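Local coordinates for protein CAIP (Helicobacter cinaedi, PDB 5LBH) that probably takes up and stores iron as a Dps-like mini-ferritin, and promotes the differentiation of macrophages into foam cells in atherosclerotic inflammation, at residues F107-L110 with S111-D115; C88-E91 with I92-V96. One frame throughout, in Å; residues are numbered along the deposited sequence.

Interaction 1: residues F107-L110 with S111-D115; sequences FTEL and SAQAD
Phe107, Thr108, Glu109 and Leu110 each offer their carbonyl to the amide four residues on, from Ser111 to Ala114, in one unbroken alpha-helical ladder in which Ala112 N meets Thr108 O at 3.1 Å and Gln113 N meets Glu109 O at 2.9 Å. On the outer flank of this turn the Glu109–Gln113 pair repeats the i to i+4 spacing with side chains. Gln113 NE2 donates to Glu109 OE2 over 3.0 Å, reaching the oxygen nearly in line with its C–O bond; the N–H...O angle is 149°, so the bond is somewhat bent, and the carboxylate and amide planes stand 60° apart. Glu109 sends CG away from its backbone N (chi1 -176°) and then folds at chi2, which swings the carboxylate forward along the helix. Gln113 bends at chi2 as well. The turn belongs to helix 89-116 of the ferritin-like four-helix bundle, and on its buried side Leu110 packs on Leu8 of helix 4-28 and Ala126 of helix 120-144. Ser111 turns its hydroxyl to Asp127 of helix 120-144 and to Lys120 of a second subunit, and that lysine also forms a salt bridge with Asp115, adding a charge pair at the subunit boundary. Between Glu109 and Gln113 the chemistry is milder: the amide is a neutral donor, which probably steadies the Glu109 carboxylate without neutralising it.

Interaction 2: residues C88-E91 with I92-V96; sequences CSKE and IAQAV
Cys88 starts the contact at the N-cap position, its carbonyl accepting the amide of Ile92 in the first turn of helix 89-116, with Ile92 N 3.3 Å from Cys88 O. Ile92 CG1 also lies 3.8 Å from that oxygen. Ser89 continues the ladder: its O takes the amide of Ala93 at 3.1 Å, and Ala93 CB sits 3.6 Å from the same carbonyl oxygen, while the Ser89 hydroxyl is bonded to Thr37 of helix 34-61. At Lys90 the regular pattern slackens, because Gln94 N reaches Lys90 O only weakly, over 3.4 Å. The lysine chain bends at chi2 and chi3 and doubles forward, so that its CE and NZ end beside the carboxamide of Gln94. That glutamine has CG standing between its backbone N and carbonyl carbon (chi1 52°), which directs the chain back toward the preceding turn. Glu91 O in turn serves two amides, a straight bond from Ala95 N at 2.9 Å and a weak, bent one from Gln94 N. The Glu91 carboxylate forms a salt bridge with Lys84. The contact is thus the N-terminal start of one helix of the ferritin-like four-helix bundle, and this helix begins just after the short strand that runs parallel to strand 29-30. Ile92 packs on Val29 of that partner strand and, with Ala95, on Phe25 of helix 4-28; Ala93 packs on Leu140 and Leu144 of helix 120-144, and Lys90 also touches Met32 of a third subunit.

Interactions 1 and 2 occupy the two ends of the same helix, 89-116, with centres about 28 Å apart on opposite sides of the chain's centre. Both are partly buried: each packs nonpolar side chains on helices 4-28 and 120-144, and interaction 1 also sends a buried serine hydroxyl toward the latter. Interaction 1 is the more buried, keeps an even backbone ladder, and adds a side-chain hydrogen bond along the helix. In interaction 2, at the helix start, the bonds to the amide of Gln94 are weak, and charge pairing is made within the chain, whereas in interaction 1 it reaches another subunit. Interaction 2 meets its neighbouring subunit by packing instead.

Interaction 1: residues F107-L110 with S111-D115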
loop_
_atom_site.group_PDB
_atom_site.type_symbol
_atom_site.label_atom_id
_atom_site.label_comp_id
_atom_site.label_asym_id
_atom_site.label_seq_id
_atom_site.Cartn_x
_atom_site.Cartn_y
_atom_site.Cartn_z
ATOM N N PHE A 107 -13.137 -16.573 31.179
ATOM C CA PHE A 107 -13.867 -16.482 29.920
ATOM C C PHE A 107 -14.750 -17.697 29.697
ATOM O O PHE A 107 -15.842 -17.570 29.123
ATOM C CB PHE A 107 -12.904 -16.320 28.751
ATOM C CG PHE A 107 -12.453 -14.920 28.556
ATOM C CD1 PHE A 107 -13.330 -13.961 28.045
ATOM C CD2 PHE A 107 -11.166 -14.539 28.911
ATOM C CE1 PHE A 107 -12.916 -12.655 27.860
ATOM C CE2 PHE A 107 -10.752 -13.229 28.731
ATOM C CZ PHE A 107 -11.629 -12.290 28.207
ATOM N N THR A 108 -14.317 -18.867 30.164
ATOM C CA THR A 108 -15.166 -20.047 30.070
ATOM C C THR A 108 -16.451 -19.861 30.860
ATOM O O THR A 108 -17.545 -20.128 30.355
ATOM C CB THR A 108 -14.411 -21.279 30.559
ATOM O OG1 THR A 108 -13.176 -21.392 29.840
ATOM C CG2 THR A 108 -15.251 -22.527 30.392
ATOM N N GLU A 109 -16.345 -19.386 32.098
ATOM C CA GLU A 109 -17.555 -19.233 32.884
ATOM C C GLU A 109 -18.438 -18.121 32.324
ATOM O O GLU A 109 -19.664 -18.238 32.346
ATOM C CB GLU A 109 -17.198 -19.010 34.352
ATOM C CG GLU A 109 -18.423 -18.947 35.270
ATOM C CD GLU A 109 -19.344 -20.198 35.156
ATOM O OE1 GLU A 109 -18.828 -21.305 34.837
ATOM O OE2 GLU A 109 -20.574 -20.051 35.378
ATOM N N LEU A 110 -17.837 -17.072 31.761
ATOM C CA LEU A 110 -18.619 -16.052 31.064
ATOM C C LEU A 110 -19.423 -16.646 29.915
ATOM O O LEU A 110 -20.587 -16.286 29.712
ATOM C CB LEU A 110 -17.693 -14.952 30.540
ATOM C CG LEU A 110 -18.291 -13.878 29.620
ATOM C CD1 LEU A 110 -19.404 -13.108 30.290
ATOM C CD2 LEU A 110 -17.216 -12.929 29.106
ATOM N N SER A 111 -18.815 -17.535 29.135
ATOM C CA SER A 111 -19.532 -18.129 28.007
ATOM C C SER A 111 -20.714 -18.982 28.486
ATOM O O SER A 111 -21.823 -18.894 27.944
ATOM C CB SER A 111 -18.556 -18.942 27.151
ATOM O OG SER A 111 -19.203 -19.467 26.011
ATOM N N ALA A 112 -20.492 -19.814 29.504
ATOM C CA ALA A 112 -21.561 -20.652 30.036
ATOM C C ALA A 112 -22.703 -19.814 30.594
ATOM O O ALA A 112 -23.877 -20.107 30.343
ATOM C CB ALA A 112 -21.023 -21.570 31.129
ATOM N N GLN A 113 -22.379 -18.765 31.345
ATOM C CA GLN A 113 -23.418 -17.945 31.952
ATOM C C GLN A 113 -24.179 -17.176 30.887
ATOM O O GLN A 113 -25.412 -17.094 30.930
ATOM C CB GLN A 113 -22.805 -16.961 32.948
ATOM C CG GLN A 113 -22.372 -17.582 34.261
ATOM C CD GLN A 113 -23.540 -18.051 35.112
ATOM O OE1 GLN A 113 -24.690 -17.629 34.914
ATOM N NE2 GLN A 113 -23.253 -18.944 36.059
ATOM N N ALA A 114 -23.461 -16.628 29.903
ATOM C CA ALA A 114 -24.111 -15.850 28.858
ATOM C C ALA A 114 -25.027 -16.725 28.002
ATOM O O ALA A 114 -26.120 -16.287 27.609
ATOM C CB ALA A 114 -23.058 -15.122 28.012
ATOM N N ASP A 115 -24.606 -17.960 27.698
ATOM C CA ASP A 115 -25.480 -18.845 26.929
ATOM C C ASP A 115 -26.739 -19.185 27.727
ATOM O O ASP A 115 -27.837 -19.227 27.164
ATOM C CB ASP A 115 -24.729 -20.125 26.524
ATOM C CG ASP A 115 -23.915 -19.975 25.209
ATOM O OD1 ASP A 115 -24.340 -19.234 24.292
ATOM O OD2 ASP A 115 -22.843 -20.618 25.075
#

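Interaction 2: residues C88-E91 with I92-V96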
loop_
_atom_site.group_PDB
_atom_site.type_symbol
_atom_site.label_atom_id
_atom_site.label_comp_id
_atom_site.label_asym_id
_atom_site.label_seq_id
_atom_site.Cartn_x
_atom_site.Cartn_y
_atom_site.Cartn_z
ATOM N N CYS A 88 14.196 -13.223 34.443
ATOM C CA CYS A 88 14.646 -14.003 33.308
ATOM C C CYS A 88 13.432 -14.452 32.493
ATOM O O CYS A 88 12.287 -14.409 32.952
ATOM C CB CYS A 88 15.516 -15.174 33.777
ATOM S SG CYS A 88 14.668 -16.515 34.555
ATOM N N SER A 89 13.697 -14.851 31.256
ATOM C CA SER A 89 12.627 -15.131 30.309
ATOM C C SER A 89 11.824 -16.366 30.694
ATOM O O SER A 89 10.636 -16.448 30.368
ATOM C CB SER A 89 13.219 -15.300 28.918
ATOM O OG SER A 89 12.719 -14.290 28.062
ATOM N N LYS A 90 12.437 -17.339 31.374
ATOM C CA LYS A 90 11.665 -18.507 31.781
ATOM C C LYS A 90 10.701 -18.170 32.915
ATOM O O LYS A 90 9.599 -18.719 32.980
ATOM C CB LYS A 90 12.595 -19.650 32.184
ATOM C CG LYS A 90 11.924 -21.010 32.189
ATOM C CD LYS A 90 12.253 -21.805 33.445
ATOM C CE LYS A 90 12.060 -20.937 34.694
ATOM N NZ LYS A 90 12.152 -21.674 36.001
ATOM N N GLU A 91 11.077 -17.264 33.808
ATOM C CA GLU A 91 10.150 -16.865 34.854
ATOM C C GLU A 91 8.930 -16.145 34.270
ATOM O O GLU A 91 7.792 -16.418 34.666
ATOM C CB GLU A 91 10.887 -16.001 35.875
ATOM C CG GLU A 91 9.975 -15.149 36.710
ATOM C CD GLU A 91 10.689 -14.390 37.825
ATOM O OE1 GLU A 91 11.928 -14.165 37.726
ATOM O OE2 GLU A 91 9.978 -14.014 38.793
ATOM N N ILE A 92 9.143 -15.247 33.303
ATOM C CA ILE A 92 8.032 -14.537 32.665
ATOM C C ILE A 92 7.097 -15.505 31.946
ATOM O O ILE A 92 5.869 -15.359 32.000
ATOM C CB ILE A 92 8.568 -13.464 31.697
ATOM C CG1 ILE A 92 9.214 -12.313 32.457
ATOM C CG2 ILE A 92 7.480 -13.009 30.719
ATOM C CD1 ILE A 92 9.864 -11.288 31.564
ATOM N N ALA A 93 7.660 -16.494 31.248
ATOM C CA ALA A 93 6.834 -17.455 30.534
ATOM C C ALA A 93 5.866 -18.171 31.460
ATOM O O ALA A 93 4.730 -18.449 31.065
ATOM C CB ALA A 93 7.710 -18.468 29.817
ATOM N N GLN A 94 6.266 -18.457 32.698
ATOM C CA GLN A 94 5.325 -19.128 33.588
ATOM C C GLN A 94 4.477 -18.162 34.400
ATOM O O GLN A 94 3.354 -18.511 34.776
ATOM C CB GLN A 94 6.051 -20.103 34.517
ATOM C CG GLN A 94 7.185 -19.511 35.265
ATOM C CD GLN A 94 8.315 -20.513 35.503
ATOM O OE1 GLN A 94 8.188 -21.707 35.200
ATOM N NE2 GLN A 94 9.429 -20.022 36.047
ATOM N N ALA A 95 4.948 -16.950 34.664
ATOM C CA ALA A 95 4.019 -15.940 35.159
ATOM C C ALA A 95 2.846 -15.783 34.197
ATOM O O ALA A 95 1.685 -15.771 34.620
ATOM C CB ALA A 95 4.727 -14.604 35.362
ATOM N N VAL A 96 3.130 -15.722 32.894
ATOM C CA VAL A 96 2.085 -15.486 31.906
ATOM C C VAL A 96 1.195 -16.717 31.768
ATOM O O VAL A 96 -0.026 -16.603 31.629
ATOM C CB VAL A 96 2.720 -15.084 30.558
ATOM C CG1 VAL A 96 1.726 -15.276 29.387
ATOM C CG2 VAL A 96 3.309 -13.684 30.620
#